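Local atomic coordinates of hydrolase, alpha/beta hydrolase FOLD family (Staphylococcus aureus, PDB entry 2XMZ), a protein that catalyses, as the MenH synthase of menaquinone biosynthesis, the lyase step that yields 2-succinyl-6-hydroxy-2,4-cyclohexadiene-1-carboxylate, using an alpha/beta hydrolase fold. Residues T246-V249 and E254-T257; P51-D56 and L177-H182; L98-A101 and H105-I108; N150-E153 and L157-S160; T4-Y9 and D74-K79. All coordinates share one frame; numbering follows the deposited sequence.

Interaction 1 of 5, residues T246-V249 and E254-T257; sequences TIHV and EFDT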
# COMPACT_ATOMS: atom_id res chain seq x y z
N THR A 246 -7.70 5.48 4.98
CA THR A 246 -6.32 5.54 5.49
C THR A 246 -6.33 5.36 7.01
O THR A 246 -6.10 6.31 7.78
CB THR A 246 -5.61 6.84 5.11
OG1 THR A 246 -5.98 7.22 3.78
CG2 THR A 246 -4.10 6.67 5.18
N ILE A 247 -6.60 4.13 7.43
CA ILE A 247 -6.67 3.77 8.84
C ILE A 247 -5.39 4.15 9.59
O ILE A 247 -5.47 4.72 10.68
CB ILE A 247 -6.86 2.26 9.04
CG1 ILE A 247 -7.98 1.70 8.15
CG2 ILE A 247 -7.14 1.96 10.53
CD1 ILE A 247 -7.94 0.16 8.04
N HIS A 248 -4.22 3.86 9.01
CA HIS A 248 -2.95 4.10 9.72
C HIS A 248 -2.73 5.56 10.08
O HIS A 248 -1.86 5.91 10.90
CB HIS A 248 -1.74 3.48 8.98
CG HIS A 248 -1.38 4.13 7.68
ND1 HIS A 248 -1.72 3.59 6.46
CD2 HIS A 248 -0.64 5.23 7.41
CE1 HIS A 248 -1.26 4.37 5.49
NE2 HIS A 248 -0.58 5.36 6.05
N VAL A 249 -3.52 6.44 9.47
CA VAL A 249 -3.46 7.87 9.80
C VAL A 249 -4.60 8.32 10.73
O VAL A 249 -4.43 9.24 11.52
CB VAL A 249 -3.46 8.72 8.51
CG1 VAL A 249 -3.70 10.16 8.82
CG2 VAL A 249 -2.14 8.58 7.80
N GLU A 254 -4.56 2.17 17.25
CA GLU A 254 -5.28 0.93 16.99
C GLU A 254 -4.60 0.21 15.82
O GLU A 254 -4.34 -0.99 15.91
CB GLU A 254 -6.76 1.22 16.71
CG GLU A 254 -7.65 -0.00 16.52
CD GLU A 254 -7.80 -0.83 17.76
OE1 GLU A 254 -7.54 -0.31 18.88
OE2 GLU A 254 -8.17 -2.02 17.62
N PHE A 255 -4.31 0.94 14.75
CA PHE A 255 -3.57 0.39 13.61
C PHE A 255 -2.29 -0.31 14.11
O PHE A 255 -2.05 -1.47 13.76
CB PHE A 255 -3.25 1.48 12.57
CG PHE A 255 -2.29 1.03 11.50
CD1 PHE A 255 -2.75 0.38 10.35
CD2 PHE A 255 -0.92 1.25 11.65
CE1 PHE A 255 -1.85 -0.04 9.36
CE2 PHE A 255 -0.02 0.83 10.67
CZ PHE A 255 -0.49 0.18 9.52
N ASP A 256 -1.49 0.39 14.90
CA ASP A 256 -0.25 -0.16 15.46
C ASP A 256 -0.48 -1.41 16.32
O ASP A 256 0.22 -2.41 16.18
CB ASP A 256 0.51 0.89 16.26
CG ASP A 256 1.16 1.94 15.39
OD1 ASP A 256 1.29 1.70 14.17
OD2 ASP A 256 1.56 3.00 15.93
N THR A 257 -1.48 -1.32 17.20
CA THR A 257 -1.85 -2.42 18.09
C THR A 257 -2.24 -3.67 17.29
O THR A 257 -1.79 -4.77 17.63
CB THR A 257 -3.02 -2.01 19.00
OG1 THR A 257 -2.64 -0.85 19.74
CG2 THR A 257 -3.40 -3.14 19.96
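His248 and Phe255 bring the two backbones closest, with CA atoms 5.4 Å apart. His248 lies on the short helix 247-250 and Phe255 near the start of helix 252-266.

The main contact is CH-pi. His248 CB sits 3.3 Å from the centroid of the Phe255 ring, 1° off the ring normal, so the methylene group is centred on the face. The imidazole then turns one edge toward the same phenyl ring. The two centroids are 5.5 Å apart and the planes meet at 56°. Phe255 CG is anti to its backbone N (chi1 170°), which swings the ring toward the first helix. Ile247 CG2 adds a looser touch on Phe255 CB at 4.4 Å.

The imidazole is fixed from outside: ND1 bonds to Glu114 OE1 and NE2 to Thr31 OG1. With both nitrogens bonded, its rotation is set. Phe88 and His35 also meet the Phe255 ring. This buried aromatic packing joins two successive helices after the last strand of the alpha/beta hydrolase sheet, next in sequence to His245, the probable histidine of a Ser-His-Asp triad.

Interaction 2 of 5, residues P51-D56 and L177-H182; sequences PGHGED and LSQSPH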
# COMPACT_ATOMS: atom_id res chain seq x y z
N PRO A 51 7.45 2.99 -7.60
CA PRO A 51 7.80 3.75 -8.79
C PRO A 51 7.01 5.05 -8.92
O PRO A 51 5.75 5.06 -8.80
CB PRO A 51 7.44 2.80 -9.93
CG PRO A 51 7.71 1.43 -9.32
CD PRO A 51 7.22 1.56 -7.91
N GLY A 52 7.75 6.12 -9.17
CA GLY A 52 7.19 7.48 -9.31
C GLY A 52 6.94 8.23 -8.02
O GLY A 52 6.67 9.44 -8.05
N HIS A 53 6.99 7.54 -6.89
CA HIS A 53 6.62 8.15 -5.61
C HIS A 53 7.80 8.47 -4.69
O HIS A 53 8.77 7.69 -4.59
CB HIS A 53 5.65 7.25 -4.85
CG HIS A 53 4.31 7.12 -5.51
ND1 HIS A 53 4.14 6.48 -6.72
CD2 HIS A 53 3.10 7.60 -5.16
CE1 HIS A 53 2.86 6.55 -7.07
NE2 HIS A 53 2.21 7.22 -6.14
N GLY A 54 7.67 9.59 -3.98
CA GLY A 54 8.68 10.02 -3.02
C GLY A 54 10.06 10.04 -3.61
O GLY A 54 10.32 10.74 -4.59
N GLU A 55 10.96 9.25 -3.02
CA GLU A 55 12.36 9.30 -3.40
C GLU A 55 12.72 8.29 -4.49
O GLU A 55 13.88 8.12 -4.82
CB GLU A 55 13.25 9.17 -2.16
CG GLU A 55 13.21 10.45 -1.29
CD GLU A 55 14.17 10.41 -0.10
OE1 GLU A 55 13.90 11.09 0.90
OE2 GLU A 55 15.19 9.68 -0.15
N ASP A 56 11.70 7.64 -5.07
CA ASP A 56 11.93 6.69 -6.14
C ASP A 56 12.61 7.35 -7.33
O ASP A 56 12.33 8.50 -7.68
CB ASP A 56 10.62 6.07 -6.61
CG ASP A 56 10.79 5.29 -7.89
OD1 ASP A 56 11.25 4.12 -7.81
OD2 ASP A 56 10.53 5.87 -8.98
N LEU A 177 1.22 17.04 -2.46
CA LEU A 177 1.71 18.19 -3.25
C LEU A 177 3.18 18.04 -3.64
O LEU A 177 3.65 18.63 -4.63
CB LEU A 177 1.50 19.50 -2.49
CG LEU A 177 0.04 19.96 -2.27
CD1 LEU A 177 -0.03 21.25 -1.44
CD2 LEU A 177 -0.68 20.14 -3.59
N SER A 178 3.91 17.25 -2.86
CA SER A 178 5.33 17.07 -3.14
C SER A 178 5.56 16.00 -4.20
O SER A 178 6.67 15.86 -4.69
CB SER A 178 6.08 16.71 -1.88
OG SER A 178 5.76 15.39 -1.53
N GLN A 179 4.52 15.26 -4.57
CA GLN A 179 4.68 14.25 -5.61
C GLN A 179 4.82 14.93 -6.95
O GLN A 179 4.27 16.00 -7.17
CB GLN A 179 3.51 13.26 -5.62
CG GLN A 179 3.30 12.50 -4.31
CD GLN A 179 4.59 11.87 -3.77
OE1 GLN A 179 5.36 11.27 -4.52
NE2 GLN A 179 4.82 12.01 -2.46
N SER A 180 5.61 14.33 -7.84
CA SER A 180 5.76 14.85 -9.20
C SER A 180 4.53 14.45 -10.03
O SER A 180 4.24 13.25 -10.17
CB SER A 180 7.02 14.25 -9.79
OG SER A 180 7.17 14.68 -11.12
N PRO A 181 3.80 15.45 -10.58
CA PRO A 181 2.58 15.09 -11.34
C PRO A 181 2.82 14.21 -12.57
O PRO A 181 2.02 13.30 -12.83
CB PRO A 181 2.00 16.45 -11.76
CG PRO A 181 3.11 17.45 -11.59
CD PRO A 181 3.97 16.91 -10.45
N HIS A 182 3.92 14.44 -13.29
CA HIS A 182 4.27 13.58 -14.42
C HIS A 182 4.53 12.12 -13.98
O HIS A 182 4.11 11.16 -14.66
CB HIS A 182 5.42 14.19 -15.27
CG HIS A 182 6.79 13.98 -14.68
ND1 HIS A 182 7.33 14.81 -13.73
CD2 HIS A 182 7.72 13.02 -14.92
CE1 HIS A 182 8.54 14.38 -13.40
NE2 HIS A 182 8.80 13.29 -14.11
O HOH W 1 6.61 11.64 -6.80
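Gln179 extends its amide across the backbone of His53 and Gly54, and OE1 does the touching. The contact joins two loops of the alpha/beta hydrolase fold: the one after strand 44-48 and the short link between helices 166-177 and 181-191. Residues His53 to Asp56 form a type II' beta turn, closed by Asp56 N to His53 O. Gly54 has positive phi there.

Gly54 N donates to Gln179 OE1 at 2.9 Å. The bond is nearly straight, at 175°, and lies in the carbonyl plane on a lone pair. The Gln179 chain bends at chi2 (-49°), which carries the amide back to the turn. His53 CA lies 3.5 Å from Gln179 OE1. The other end of the amide is held too, because NE2 bonds to Asp28 OD1 and Gln175 O. The amide is therefore gripped at both ends and its flip state is settled.

Within the first loop, His53 ND1 donates to Pro51 O at 3.0 Å. The acceptor lies in the imidazole plane, while the donor stands above the carbonyl plane. His53 NE2 bonds to Leu26 N, so this ring is also held at both nitrogens. Gly52 N reaches Asp56 OD2 from above the carboxylate plane.

One water bridges the segments. It donates to Gly52 O and, at 2.6 Å, to Gln179 OE1. The same water accepts from Ser180 N at 3.1 Å.

Interaction 3 of 5, residues L98-A101 and H105-I108; sequences LYYA and HIPI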
# COMPACT_ATOMS: atom_id res chain seq x y z
N LEU A 98 -0.17 -7.73 -2.71
CA LEU A 98 -0.89 -8.94 -3.15
C LEU A 98 -0.21 -9.56 -4.37
O LEU A 98 0.00 -10.77 -4.43
CB LEU A 98 -2.35 -8.59 -3.50
CG LEU A 98 -3.31 -8.57 -2.31
CD1 LEU A 98 -4.62 -7.89 -2.71
CD2 LEU A 98 -3.59 -9.95 -1.83
N TYR A 99 0.16 -8.72 -5.35
CA TYR A 99 0.83 -9.21 -6.54
C TYR A 99 2.12 -9.90 -6.15
O TYR A 99 2.46 -10.99 -6.68
CB TYR A 99 1.10 -8.08 -7.55
CG TYR A 99 1.60 -8.60 -8.88
CD1 TYR A 99 0.71 -8.89 -9.90
CD2 TYR A 99 2.96 -8.83 -9.10
CE1 TYR A 99 1.15 -9.39 -11.14
CE2 TYR A 99 3.42 -9.34 -10.34
CZ TYR A 99 2.50 -9.61 -11.34
OH TYR A 99 2.92 -10.10 -12.56
N TYR A 100 2.82 -9.30 -5.19
CA TYR A 100 4.08 -9.84 -4.78
C TYR A 100 3.92 -11.14 -4.01
O TYR A 100 4.71 -12.05 -4.20
CB TYR A 100 4.92 -8.85 -3.96
CG TYR A 100 6.35 -9.31 -3.90
CD1 TYR A 100 7.25 -8.96 -4.91
CD2 TYR A 100 6.80 -10.14 -2.86
CE1 TYR A 100 8.57 -9.40 -4.86
CE2 TYR A 100 8.09 -10.58 -2.81
CZ TYR A 100 8.98 -10.21 -3.82
OH TYR A 100 10.27 -10.66 -3.77
N ALA A 101 2.90 -11.23 -3.15
CA ALA A 101 2.62 -12.47 -2.41
C ALA A 101 2.38 -13.63 -3.36
O ALA A 101 2.70 -14.77 -3.02
CB ALA A 101 1.41 -12.31 -1.47
N HIS A 105 9.52 -13.28 -6.03
CA HIS A 105 10.54 -14.30 -6.14
C HIS A 105 11.25 -14.57 -4.82
O HIS A 105 11.95 -15.57 -4.67
CB HIS A 105 11.45 -14.01 -7.34
CG HIS A 105 10.71 -13.99 -8.65
ND1 HIS A 105 10.34 -12.82 -9.29
CD2 HIS A 105 10.19 -15.00 -9.40
CE1 HIS A 105 9.67 -13.10 -10.39
NE2 HIS A 105 9.55 -14.42 -10.48
N ILE A 106 11.04 -13.68 -3.85
CA ILE A 106 11.50 -13.94 -2.49
C ILE A 106 10.26 -14.29 -1.64
O ILE A 106 9.33 -13.50 -1.56
CB ILE A 106 12.24 -12.70 -1.87
CG1 ILE A 106 13.42 -12.23 -2.77
CG2 ILE A 106 12.64 -12.99 -0.41
CD1 ILE A 106 14.51 -13.25 -3.04
N PRO A 107 10.23 -15.49 -1.05
CA PRO A 107 9.05 -15.86 -0.24
C PRO A 107 8.90 -14.96 0.99
O PRO A 107 9.88 -14.71 1.72
CB PRO A 107 9.36 -17.30 0.20
CG PRO A 107 10.38 -17.81 -0.83
CD PRO A 107 11.21 -16.59 -1.18
N ILE A 108 7.69 -14.47 1.21
CA ILE A 108 7.39 -13.71 2.40
C ILE A 108 6.90 -14.64 3.51
O ILE A 108 6.48 -15.77 3.24
CB ILE A 108 6.40 -12.57 2.08
CG1 ILE A 108 5.02 -13.09 1.64
CG2 ILE A 108 7.02 -11.60 1.02
CD1 ILE A 108 3.97 -11.97 1.63
O HOH W 2 6.71 -13.52 -2.25
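Tyr100 reaches from helix 92-103 into the loop that follows, and its hydroxyl takes a backbone hydrogen bond. Ile106 N donates to Tyr100 OH at 3.1 Å with an angle of 151°. Ile106 CB lies 3.4 Å from Tyr100 OH. A chi1 of -163° sends the phenol out across to the loop.

Ile106 O meets the ring edge near its plane, 3.4 Å from Tyr100 CE2. Ile108 CG2 is at the edge too, 4.1 Å from Tyr100 CE2. Ile108 CD1, on the other branch, meets Ala101 CB at 4.0 Å. A water donates to both Tyr100 O and Ile106 O, bridging helix and loop.

This loop links helix 92-103 to strand 110-114. It belongs to the beta-alpha-beta crossover from strand 84-90 in the alpha/beta hydrolase fold. Further out, Asp74 of helix 66-77 sets the phenol. Its OD1 bonds to Tyr100 OH and its OD2 to His105 ND1. Leu73 and Leu77 also touch the ring, as does Leu87 of strand 84-90.

The hydroxyl thus has two partners, a backbone N-H and a carboxylate. It probably gives its own proton to Asp74 while accepting from Ile106, linking the helix-to-strand loop to the neighbouring helix.

Interaction 4 of 5, residues N150-E153 and L157-S160; sequences NDWE and LFQS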
# COMPACT_ATOMS: atom_id res chain seq x y z
N ASN A 150 -6.29 19.16 -5.00
CA ASN A 150 -7.52 19.83 -4.60
C ASN A 150 -8.76 18.98 -4.89
O ASN A 150 -9.63 18.81 -4.02
CB ASN A 150 -7.60 21.22 -5.24
CG ASN A 150 -6.59 22.19 -4.65
OD1 ASN A 150 -6.00 21.94 -3.59
ND2 ASN A 150 -6.38 23.31 -5.33
N ASP A 151 -8.82 18.41 -6.10
CA ASP A 151 -9.91 17.52 -6.51
C ASP A 151 -9.84 16.16 -5.78
O ASP A 151 -10.86 15.64 -5.36
CB ASP A 151 -9.92 17.32 -8.03
CG ASP A 151 -10.37 18.55 -8.80
OD1 ASP A 151 -10.63 19.62 -8.20
OD2 ASP A 151 -10.48 18.44 -10.04
N TRP A 152 -8.63 15.62 -5.64
CA TRP A 152 -8.40 14.33 -4.97
C TRP A 152 -8.90 14.36 -3.54
O TRP A 152 -9.58 13.42 -3.10
CB TRP A 152 -6.92 13.99 -4.99
CG TRP A 152 -6.58 12.55 -4.71
CD1 TRP A 152 -5.99 12.06 -3.58
CD2 TRP A 152 -6.78 11.43 -5.59
NE1 TRP A 152 -5.80 10.70 -3.70
CE2 TRP A 152 -6.28 10.29 -4.92
CE3 TRP A 152 -7.32 11.29 -6.87
CZ2 TRP A 152 -6.33 9.00 -5.49
CZ3 TRP A 152 -7.36 10.01 -7.44
CH2 TRP A 152 -6.87 8.89 -6.75
N GLU A 153 -8.58 15.45 -2.83
CA GLU A 153 -9.08 15.71 -1.47
C GLU A 153 -10.60 15.61 -1.32
O GLU A 153 -11.09 15.32 -0.23
CB GLU A 153 -8.69 17.13 -1.02
CG GLU A 153 -7.24 17.31 -0.59
CD GLU A 153 -6.96 18.70 -0.03
OE1 GLU A 153 -7.90 19.52 0.12
OE2 GLU A 153 -5.79 18.98 0.29
N LEU A 157 -14.16 8.75 -1.20
CA LEU A 157 -13.25 7.82 -0.56
C LEU A 157 -12.56 8.45 0.64
O LEU A 157 -12.29 7.77 1.63
CB LEU A 157 -12.20 7.34 -1.57
CG LEU A 157 -11.27 6.20 -1.16
CD1 LEU A 157 -12.08 4.99 -0.71
CD2 LEU A 157 -10.35 5.84 -2.34
N PHE A 158 -12.29 9.76 0.56
CA PHE A 158 -11.53 10.45 1.59
C PHE A 158 -12.34 11.35 2.51
O PHE A 158 -11.76 12.10 3.29
CB PHE A 158 -10.40 11.24 0.94
CG PHE A 158 -9.47 10.41 0.14
CD1 PHE A 158 -8.72 9.41 0.75
CD2 PHE A 158 -9.35 10.62 -1.24
CE1 PHE A 158 -7.84 8.61 -0.01
CE2 PHE A 158 -8.49 9.83 -2.00
CZ PHE A 158 -7.73 8.83 -1.38
N GLN A 159 -13.67 11.26 2.43
CA GLN A 159 -14.53 12.15 3.21
C GLN A 159 -14.20 12.14 4.71
O GLN A 159 -14.21 13.19 5.36
CB GLN A 159 -16.01 11.79 2.97
CG GLN A 159 -16.98 12.75 3.58
CD GLN A 159 -18.42 12.44 3.22
OE1 GLN A 159 -19.33 13.23 3.51
NE2 GLN A 159 -18.64 11.29 2.58
N SER A 160 -13.87 10.96 5.24
CA SER A 160 -13.56 10.81 6.66
C SER A 160 -12.33 11.64 7.08
O SER A 160 -12.20 12.00 8.24
CB SER A 160 -13.33 9.35 7.01
OG SER A 160 -12.11 8.91 6.44
O HOH W 3 -10.66 14.46 2.24
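Aromatic packing comes first. Trp152, on helix 145-152, offers one indole face to Phe158. Phe158 CE2 stands 3.2 Å above that plane, toward its rim, and 3.3 Å from Trp152 NE1. Phe158 CZ follows at 3.6 Å from Trp152 NE1. The five-membered ring and the phenyl ring have centroids 4.9 Å apart and planes at 45°, an oblique pairing. With chi1 at -163°, the indole points away from its own backbone N and comes round to the phenyl ring. Trp152 NE1 is met over the indole face, so the contact is van der Waals.

Apolar contacts widen the patch. Trp152 CE2 is 3.7 Å from Phe158 CE2. On the phenyl ring itself, Leu157 CG lies over the centre of one face.

Both segments belong to the helical region inserted between strands 110-114 and 210-215, probably the cap of this alpha/beta hydrolase. Leu157 also touches Asp218 and His245 of the probable Ser-His-Asp triad, so this turn borders the likely active site.

Polar contacts flank the rings. Trp152 O approaches Phe158 CD2 to 3.4 Å. A water lies 2.7 Å from Glu153 O and 2.8 Å from Phe158 O, bridging the two carbonyls. Glu153 OE2 forms a salt bridge with Arg173, and Arg176 of the same helix, 166-177, makes a cation-pi contact with Phe158.

Interaction 5 of 5, residues T4-Y9 and D74-K79; sequences THYKFY and DRILDK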
# COMPACT_ATOMS: atom_id res chain seq x y z
N THR A 4 18.22 5.19 -2.94
CA THR A 4 17.29 6.16 -2.28
C THR A 4 15.82 5.71 -2.07
O THR A 4 15.09 6.28 -1.24
CB THR A 4 17.34 7.61 -2.91
OG1 THR A 4 16.86 7.59 -4.27
CG2 THR A 4 18.76 8.17 -2.89
N HIS A 5 15.41 4.69 -2.81
CA HIS A 5 14.01 4.31 -2.87
C HIS A 5 13.55 3.44 -1.71
O HIS A 5 12.39 3.19 -1.59
CB HIS A 5 13.66 3.67 -4.22
CG HIS A 5 14.31 2.34 -4.46
ND1 HIS A 5 15.67 2.13 -4.33
CD2 HIS A 5 13.79 1.15 -4.86
CE1 HIS A 5 15.95 0.87 -4.62
NE2 HIS A 5 14.83 0.26 -4.95
N TYR A 6 14.48 2.97 -0.87
CA TYR A 6 14.08 2.26 0.35
C TYR A 6 14.94 2.64 1.55
O TYR A 6 16.11 3.01 1.39
CB TYR A 6 14.05 0.73 0.12
CG TYR A 6 15.38 0.03 0.26
CD1 TYR A 6 16.29 -0.02 -0.80
CD2 TYR A 6 15.73 -0.60 1.45
CE1 TYR A 6 17.52 -0.65 -0.67
CE2 TYR A 6 16.96 -1.23 1.60
CZ TYR A 6 17.84 -1.26 0.53
OH TYR A 6 19.05 -1.89 0.67
N LYS A 7 14.35 2.58 2.74
CA LYS A 7 15.07 2.87 3.98
C LYS A 7 14.96 1.66 4.94
O LYS A 7 13.92 1.01 5.03
CB LYS A 7 14.54 4.15 4.63
CG LYS A 7 14.62 5.42 3.72
CD LYS A 7 13.58 6.46 4.11
CE LYS A 7 13.53 7.63 3.13
NZ LYS A 7 14.74 8.49 3.21
N PHE A 8 16.06 1.36 5.62
CA PHE A 8 16.11 0.25 6.56
C PHE A 8 16.35 0.84 7.93
O PHE A 8 17.27 1.65 8.12
CB PHE A 8 17.25 -0.72 6.21
CG PHE A 8 17.29 -1.94 7.08
CD1 PHE A 8 16.66 -3.11 6.68
CD2 PHE A 8 17.96 -1.92 8.30
CE1 PHE A 8 16.69 -4.25 7.47
CE2 PHE A 8 17.99 -3.06 9.12
CZ PHE A 8 17.36 -4.22 8.70
N TYR A 9 15.50 0.44 8.86
CA TYR A 9 15.57 0.88 10.23
C TYR A 9 15.89 -0.34 11.08
O TYR A 9 15.06 -1.24 11.21
CB TYR A 9 14.23 1.50 10.65
CG TYR A 9 13.82 2.68 9.80
CD1 TYR A 9 14.20 3.99 10.15
CD2 TYR A 9 13.06 2.51 8.64
CE1 TYR A 9 13.83 5.07 9.38
CE2 TYR A 9 12.69 3.60 7.84
CZ TYR A 9 13.08 4.88 8.23
OH TYR A 9 12.71 5.97 7.48
N ASP A 74 12.00 -7.76 -5.50
CA ASP A 74 12.91 -8.93 -5.43
C ASP A 74 14.33 -8.48 -5.02
O ASP A 74 14.97 -9.08 -4.16
CB ASP A 74 13.02 -9.63 -6.79
CG ASP A 74 11.77 -10.43 -7.19
OD1 ASP A 74 10.91 -10.81 -6.35
OD2 ASP A 74 11.67 -10.71 -8.39
N ARG A 75 14.77 -7.39 -5.63
CA ARG A 75 16.12 -6.88 -5.46
C ARG A 75 16.36 -6.37 -4.07
O ARG A 75 17.44 -6.55 -3.52
CB ARG A 75 16.41 -5.80 -6.50
CG ARG A 75 16.60 -6.37 -7.88
CD ARG A 75 16.68 -5.27 -8.90
NE ARG A 75 16.87 -5.80 -10.24
CZ ARG A 75 16.97 -5.05 -11.33
NH1 ARG A 75 16.92 -3.73 -11.23
NH2 ARG A 75 17.14 -5.60 -12.51
N ILE A 76 15.34 -5.76 -3.48
CA ILE A 76 15.47 -5.29 -2.11
C ILE A 76 15.41 -6.47 -1.17
O ILE A 76 16.31 -6.65 -0.34
CB ILE A 76 14.35 -4.29 -1.74
CG1 ILE A 76 14.63 -2.95 -2.41
CG2 ILE A 76 14.28 -4.15 -0.21
CD1 ILE A 76 13.39 -2.05 -2.56
N LEU A 77 14.36 -7.27 -1.33
CA LEU A 77 14.08 -8.37 -0.42
C LEU A 77 15.12 -9.48 -0.41
O LEU A 77 15.28 -10.16 0.60
CB LEU A 77 12.67 -8.93 -0.65
CG LEU A 77 11.58 -7.87 -0.39
CD1 LEU A 77 10.21 -8.44 -0.68
CD2 LEU A 77 11.65 -7.30 1.05
N ASP A 78 15.83 -9.66 -1.52
CA ASP A 78 16.87 -10.66 -1.63
C ASP A 78 17.93 -10.51 -0.52
O ASP A 78 18.46 -11.50 -0.03
CB ASP A 78 17.54 -10.61 -3.00
CG ASP A 78 18.52 -11.74 -3.21
OD1 ASP A 78 18.06 -12.85 -3.55
OD2 ASP A 78 19.73 -11.54 -2.99
N LYS A 79 18.20 -9.28 -0.10
CA LYS A 79 19.19 -9.02 0.95
C LYS A 79 18.68 -9.48 2.32
O LYS A 79 19.44 -9.54 3.27
CB LYS A 79 19.54 -7.53 1.00
CG LYS A 79 19.85 -6.92 -0.36
CD LYS A 79 19.74 -5.41 -0.31
CE LYS A 79 19.64 -4.80 -1.70
NZ LYS A 79 20.89 -4.95 -2.50
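This is a mainly apolar strand-to-helix packing contact at one edge of the alpha/beta hydrolase sheet. Tyr6 starts the edge strand 6-9, and Ile76 lies near the end of helix 66-77. Their CA atoms are 8.1 Å apart. The strand is fixed separately, by backbone hydrogen bonds from His5, Lys7 and Tyr9 to strand 44-48 and Asp49.

Ile76 comes over one face of the Tyr6 ring. Its CG1 is 4.2 Å from the ring centroid and 27° off the normal, a CH-pi contact displaced from the centre. Between these two side chains the closest atoms are Ile76 CG1 and Tyr6 CD1, at 3.7 Å. Tyr6 CG stands between its backbone N and carbonyl carbon (chi1 84°), which turns the ring against the helix. Ile76 CD1 reaches further, to His5 NE2 at 3.6 Å, where the imidazole meets the methyl obliquely.

At the far end of the phenol, Lys79 crosses obliquely. Its CD lies 3.7 Å from Tyr6 OH, so the aliphatic part of the lysine touches the hydroxyl. Tyr6 OH also has a weak hydrogen bond to Tyr80 OH. Ile48 of strand 44-48 touches both Tyr6 and Ile76.

Between these segments the attraction is therefore dispersion and CH-pi, with little directional pull.

Overall arrangement
From the N terminus, interaction 5 comes first and ties edge strand 6-9 to helix 66-77, closing a loop of 64 residues. Interaction 2 opens within that loop, at 51-56, and closes at 177-182, so the two cross along the chain. They also touch in space, where Glu55 O meets Thr4 OG1. Interactions 3 and 4 both fall inside the span of interaction 2. Each is a short local closure, one after helix 92-103 and one after helix 145-152. Interaction 3 touches interaction 5 through Asp74. Interaction 4 lies opposite both, across the chain's centre. Interaction 1 follows last, joining two consecutive C-terminal helices, with nearest atoms about 4 Å from interaction 4.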